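PDB 1BDG: hexokinase from Schistosoma mansoni, which phosphorylates glucose and other hexoses at the 6-hydroxyl with ATP, the first step of glycolysis. Local coordinates for residues S144-Q149 and R159-F164; T222-I227 and I246-G251. All coordinates share one frame; numbering follows the deposited sequence.

Interaction 1 (S144-Q149 and R159-F164); sequences SFPCVQ and RWTKGF. With GLC (alpha-D-glucopyranose), chain B.
Lys162 NZ grips the bound glucose twice, at O6 over 2.8 Å and at the ring oxygen O5 over 3.1 Å. Its chain is bent at chi3 (-83°), which turns the ammonium end back over the sugar. There NZ also lies beside Ser144 CB and has a weak bond to the Gly76 carbonyl. Its cation-pi contact with the Phe145 ring is long and at most weak. Thr161 OG1 donates to glucose O2 over 2.7 Å. The same hydroxyl lies against Phe145 CD1. These groups form the small-subdomain wall of the hexokinase sugar pocket, built from the loop after strand 137-143 and the loop after strand 154-157. Ser144 OG points to other partners, Asp197 and the Leu75 carbonyl.

Beneath the sugar-binding groups lies an aromatic cluster. The edge of Trp160 stands on one face of Phe145 in a T-shaped stack, with planes at 88° and centroids 4.8 Å apart. Phe145 in turn directs its edge, through CZ, at the face of Phe164; the centroids are 5.2 Å apart and the planes meet at 62°. At the rim of the Phe145 ring the Thr161 carbonyl O lies near the ring plane. Pro146 CG packs 3.9 Å from Arg159 CG, and the two side chains cross at about a right angle. The extended Arg159 chain carries NH2 to a salt bridge with Glu255 and a hydrogen bond with Gln280.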
# COMPACT_ATOMS: atom_id res chain seq x y z
N SER A 144 -3.71 8.72 -1.26
CA SER A 144 -3.57 7.39 -0.69
C SER A 144 -3.97 7.24 0.77
O SER A 144 -3.19 6.69 1.56
CB SER A 144 -2.12 6.93 -0.82
OG SER A 144 -1.59 7.24 -2.09
N PHE A 145 -5.16 7.67 1.16
CA PHE A 145 -5.55 7.52 2.56
C PHE A 145 -7.03 7.24 2.68
O PHE A 145 -7.79 7.48 1.74
CB PHE A 145 -5.15 8.77 3.36
CG PHE A 145 -3.66 8.96 3.48
CD1 PHE A 145 -2.92 8.21 4.39
CD2 PHE A 145 -2.98 9.85 2.66
CE1 PHE A 145 -1.54 8.34 4.45
CE2 PHE A 145 -1.61 9.98 2.72
CZ PHE A 145 -0.90 9.22 3.61
N PRO A 146 -7.47 6.70 3.83
CA PRO A 146 -8.89 6.41 4.04
C PRO A 146 -9.65 7.71 4.13
O PRO A 146 -9.31 8.57 4.94
CB PRO A 146 -8.89 5.69 5.38
CG PRO A 146 -7.78 6.34 6.10
CD PRO A 146 -6.70 6.39 5.05
N CYS A 147 -10.65 7.86 3.27
CA CYS A 147 -11.50 9.04 3.23
C CYS A 147 -12.94 8.59 3.05
O CYS A 147 -13.21 7.56 2.44
CB CYS A 147 -11.15 9.94 2.02
SG CYS A 147 -9.51 10.67 1.98
N VAL A 148 -13.87 9.35 3.61
CA VAL A 148 -15.30 9.08 3.48
C VAL A 148 -15.72 9.88 2.25
O VAL A 148 -15.78 11.11 2.30
CB VAL A 148 -16.07 9.62 4.69
CG1 VAL A 148 -17.55 9.50 4.46
CG2 VAL A 148 -15.65 8.91 5.94
N GLN A 149 -15.93 9.20 1.13
CA GLN A 149 -16.31 9.87 -0.10
C GLN A 149 -17.76 10.28 -0.09
O GLN A 149 -18.64 9.46 0.19
CB GLN A 149 -16.10 8.94 -1.31
CG GLN A 149 -14.64 8.60 -1.62
CD GLN A 149 -13.84 9.80 -2.11
OE1 GLN A 149 -12.71 10.01 -1.69
NE2 GLN A 149 -14.43 10.59 -3.00
N ARG A 159 -8.29 9.22 8.75
CA ARG A 159 -7.09 9.20 9.57
C ARG A 159 -5.83 9.08 8.72
O ARG A 159 -5.90 8.70 7.56
CB ARG A 159 -7.17 8.05 10.59
CG ARG A 159 -7.18 6.67 9.97
CD ARG A 159 -7.46 5.61 11.03
NE ARG A 159 -7.13 4.29 10.54
CZ ARG A 159 -7.32 3.17 11.22
NH1 ARG A 159 -7.85 3.18 12.43
NH2 ARG A 159 -6.99 2.02 10.67
N TRP A 160 -4.71 9.51 9.28
CA TRP A 160 -3.44 9.46 8.58
C TRP A 160 -2.86 8.09 8.85
O TRP A 160 -2.84 7.64 10.01
CB TRP A 160 -2.44 10.50 9.11
CG TRP A 160 -2.53 11.92 8.57
CD1 TRP A 160 -2.69 13.03 9.32
CD2 TRP A 160 -2.35 12.37 7.22
NE1 TRP A 160 -2.61 14.15 8.53
CE2 TRP A 160 -2.40 13.77 7.24
CE3 TRP A 160 -2.14 11.72 6.00
CZ2 TRP A 160 -2.25 14.55 6.08
CZ3 TRP A 160 -1.99 12.50 4.84
CH2 TRP A 160 -2.05 13.89 4.89
N THR A 161 -2.40 7.43 7.80
CA THR A 161 -1.76 6.14 7.95
C THR A 161 -0.34 6.38 7.44
O THR A 161 -0.02 7.50 7.02
CB THR A 161 -2.44 5.06 7.09
OG1 THR A 161 -2.33 5.40 5.71
CG2 THR A 161 -3.90 4.94 7.47
N LYS A 162 0.52 5.38 7.55
CA LYS A 162 1.89 5.49 7.06
C LYS A 162 2.78 6.47 7.83
O LYS A 162 2.78 6.48 9.06
CB LYS A 162 1.88 5.77 5.55
CG LYS A 162 1.48 4.55 4.74
CD LYS A 162 1.50 4.78 3.27
CE LYS A 162 0.26 5.44 2.79
NZ LYS A 162 0.08 5.20 1.32
N GLY A 163 3.58 7.26 7.10
CA GLY A 163 4.48 8.19 7.76
C GLY A 163 3.98 9.62 7.91
O GLY A 163 4.78 10.54 8.12
N PHE A 164 2.67 9.83 7.78
CA PHE A 164 2.10 11.16 7.90
C PHE A 164 1.44 11.44 9.25
O PHE A 164 0.91 10.53 9.90
CB PHE A 164 1.07 11.40 6.80
CG PHE A 164 1.66 11.60 5.43
CD1 PHE A 164 2.45 10.62 4.83
CD2 PHE A 164 1.36 12.75 4.70
CE1 PHE A 164 2.92 10.77 3.52
CE2 PHE A 164 1.82 12.91 3.40
CZ PHE A 164 2.60 11.92 2.81
C1 GLC B . -2.17 2.83 3.28
C2 GLC B . -3.33 3.81 3.13
C3 GLC B . -4.26 3.33 2.04
C4 GLC B . -3.48 3.15 0.75
C5 GLC B . -2.35 2.17 0.98
C6 GLC B . -1.48 1.99 -0.25
O1 GLC B . -2.69 1.58 3.57
O2 GLC B . -4.06 3.90 4.35
O3 GLC B . -5.30 4.28 1.83
O4 GLC B . -4.33 2.66 -0.27
O5 GLC B . -1.50 2.68 2.02
O6 GLC B . -0.49 2.98 -0.33

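Interaction 2 (T222-I227 and I246-G251); sequences TNVAYI and INTEWG. With GLC (alpha-D-glucopyranose), chain B.
Strands 222-229 and 243-247, antiparallel neighbours in the large-subdomain sheet, run here into the glucose pocket. Tyr226 and Ile246 form a hydrogen-bonded pair: Ile246 N donates to Tyr226 O and Tyr226 N returns a bond to Ile246 O. Ala225 and Asn247 follow as a non-hydrogen-bonded pair. Beyond them the chain from Thr248 on leaves the sheet, and side chains do most of the joining.

Asn223 is central. Its chi1 of -170° sets CG anti to the backbone N and brings the amide between the loop after Asn247 and the sugar. OD1 accepts from Glu249 N at 2.9 Å, with the donor tilted 28° from the carbonyl plane. ND2 donates to Asn247 OD1 at 2.9 Å, in that carbonyl's plane, and to glucose O4 at 3.0 Å. Thr248 OG1 donates to Val224 O over 2.6 Å, while Thr248 N makes a weak bond to the same oxygen. On the other side of the strand from Asn223, Val224 CB sits over the six-membered ring of Trp250 in a CH-pi contact, 3.9 Å from the centroid. Trp250 NE1 donates to Thr222 OG1 at 3.1 Å, and that oxygen lies in the plane of the indole ring.

Glu249 takes the sugar's O3 on OE1 at 2.8 Å and its O2 on OE2 at 2.7 Å. The carboxylate thus spans two neighbouring hydroxyls. With OD1 bonded to the Glu249 backbone and ND2 to Asn247, the Asn223 amide is fixed in rotation and presents an N-H, not a carbonyl, to O4.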
# COMPACT_ATOMS: atom_id res chain seq x y z
N THR A 222 -0.26 -1.45 2.08
CA THR A 222 -1.08 -2.40 1.35
C THR A 222 -2.55 -2.04 1.47
O THR A 222 -3.00 -1.51 2.50
CB THR A 222 -0.81 -3.86 1.80
OG1 THR A 222 -1.52 -4.76 0.95
CG2 THR A 222 -1.25 -4.10 3.24
N ASN A 223 -3.27 -2.27 0.38
CA ASN A 223 -4.70 -1.99 0.31
C ASN A 223 -5.21 -2.49 -1.04
O ASN A 223 -4.45 -2.57 -1.99
CB ASN A 223 -4.97 -0.50 0.45
CG ASN A 223 -6.42 -0.18 0.63
OD1 ASN A 223 -7.25 -1.08 0.71
ND2 ASN A 223 -6.76 1.09 0.68
N VAL A 224 -6.49 -2.84 -1.11
CA VAL A 224 -7.10 -3.32 -2.33
C VAL A 224 -8.43 -2.60 -2.52
O VAL A 224 -9.02 -2.10 -1.55
CB VAL A 224 -7.39 -4.83 -2.27
CG1 VAL A 224 -8.71 -5.10 -1.58
CG2 VAL A 224 -7.42 -5.41 -3.65
N ALA A 225 -8.90 -2.56 -3.76
CA ALA A 225 -10.15 -1.93 -4.10
C ALA A 225 -10.72 -2.88 -5.12
O ALA A 225 -9.97 -3.49 -5.87
CB ALA A 225 -9.90 -0.59 -4.72
N TYR A 226 -12.04 -3.04 -5.15
CA TYR A 226 -12.66 -3.95 -6.09
C TYR A 226 -14.06 -3.47 -6.52
O TYR A 226 -14.65 -2.61 -5.87
CB TYR A 226 -12.71 -5.37 -5.48
CG TYR A 226 -13.72 -5.53 -4.37
CD1 TYR A 226 -13.45 -5.10 -3.08
CD2 TYR A 226 -14.99 -6.05 -4.63
CE1 TYR A 226 -14.43 -5.18 -2.08
CE2 TYR A 226 -15.97 -6.13 -3.65
CZ TYR A 226 -15.69 -5.69 -2.37
OH TYR A 226 -16.66 -5.74 -1.40
N ILE A 227 -14.58 -3.98 -7.64
CA ILE A 227 -15.92 -3.56 -8.06
C ILE A 227 -16.96 -4.38 -7.29
O ILE A 227 -16.86 -5.60 -7.23
CB ILE A 227 -16.16 -3.72 -9.58
CG1 ILE A 227 -15.02 -3.08 -10.38
CG2 ILE A 227 -17.43 -2.95 -9.96
CD1 ILE A 227 -15.12 -3.29 -11.89
N ILE A 246 -15.24 -0.21 -4.35
CA ILE A 246 -15.10 -0.12 -2.90
C ILE A 246 -13.64 -0.03 -2.49
O ILE A 246 -12.81 -0.76 -3.01
CB ILE A 246 -15.72 -1.35 -2.20
CG1 ILE A 246 -17.25 -1.29 -2.24
CG2 ILE A 246 -15.27 -1.42 -0.74
CD1 ILE A 246 -17.85 -0.34 -1.25
N ASN A 247 -13.33 0.90 -1.59
CA ASN A 247 -11.98 1.05 -1.07
C ASN A 247 -12.02 0.31 0.27
O ASN A 247 -12.51 0.83 1.29
CB ASN A 247 -11.64 2.52 -0.88
CG ASN A 247 -10.29 2.74 -0.22
OD1 ASN A 247 -9.47 1.83 -0.11
ND2 ASN A 247 -10.05 3.95 0.22
N THR A 248 -11.54 -0.93 0.25
CA THR A 248 -11.55 -1.80 1.41
C THR A 248 -10.83 -1.19 2.59
O THR A 248 -11.37 -1.14 3.68
CB THR A 248 -10.93 -3.16 1.08
OG1 THR A 248 -9.53 -3.00 0.82
CG2 THR A 248 -11.61 -3.74 -0.15
N GLU A 249 -9.60 -0.74 2.35
CA GLU A 249 -8.78 -0.13 3.38
C GLU A 249 -8.53 -1.23 4.43
O GLU A 249 -8.76 -1.06 5.64
CB GLU A 249 -9.49 1.09 3.95
CG GLU A 249 -8.59 2.13 4.61
CD GLU A 249 -7.52 2.72 3.68
OE1 GLU A 249 -7.87 3.43 2.72
OE2 GLU A 249 -6.33 2.50 3.96
N TRP A 250 -8.04 -2.37 3.92
CA TRP A 250 -7.75 -3.57 4.70
C TRP A 250 -6.50 -3.51 5.57
O TRP A 250 -6.21 -4.44 6.32
CB TRP A 250 -7.68 -4.80 3.78
CG TRP A 250 -6.44 -4.95 2.88
CD1 TRP A 250 -5.26 -4.26 2.98
CD2 TRP A 250 -6.27 -5.87 1.80
NE1 TRP A 250 -4.38 -4.71 2.04
CE2 TRP A 250 -4.96 -5.69 1.30
CE3 TRP A 250 -7.09 -6.84 1.22
CZ2 TRP A 250 -4.45 -6.45 0.23
CZ3 TRP A 250 -6.59 -7.60 0.16
CH2 TRP A 250 -5.28 -7.40 -0.32
N GLY A 251 -5.72 -2.45 5.42
CA GLY A 251 -4.54 -2.32 6.24
C GLY A 251 -4.99 -2.34 7.69
O GLY A 251 -4.28 -2.78 8.59
C1 GLC B . -2.17 2.83 3.28
C2 GLC B . -3.33 3.81 3.13
C3 GLC B . -4.26 3.33 2.04
C4 GLC B . -3.48 3.15 0.75
C5 GLC B . -2.35 2.17 0.98
C6 GLC B . -1.48 1.99 -0.25
O1 GLC B . -2.69 1.58 3.57
O2 GLC B . -4.06 3.90 4.35
O3 GLC B . -5.30 4.28 1.83
O4 GLC B . -4.33 2.66 -0.27
O5 GLC B . -1.50 2.68 2.02
O6 GLC B . -0.49 2.98 -0.33

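The two contacts lie in different subdomains and face each other across one glucose, with centres about 12 Å apart. Interaction 1 comes first along the chain and closes before interaction 2 opens. It belongs to the small subdomain, with its five-stranded sheet. Interaction 2 joins two inner, neighbouring strands of the six-stranded sheet of the large subdomain, 222-229 and 243-247. They meet directly where Pro146 CA packs 3.4 Å from Glu249 OE1. Asn196 and Asp197, between the two in sequence, add further bonds to the sugar. Glucose is therefore held from both lobes at once, consistent with the closed, substrate-bound state of hexokinases, in which the lobes close over the sugar.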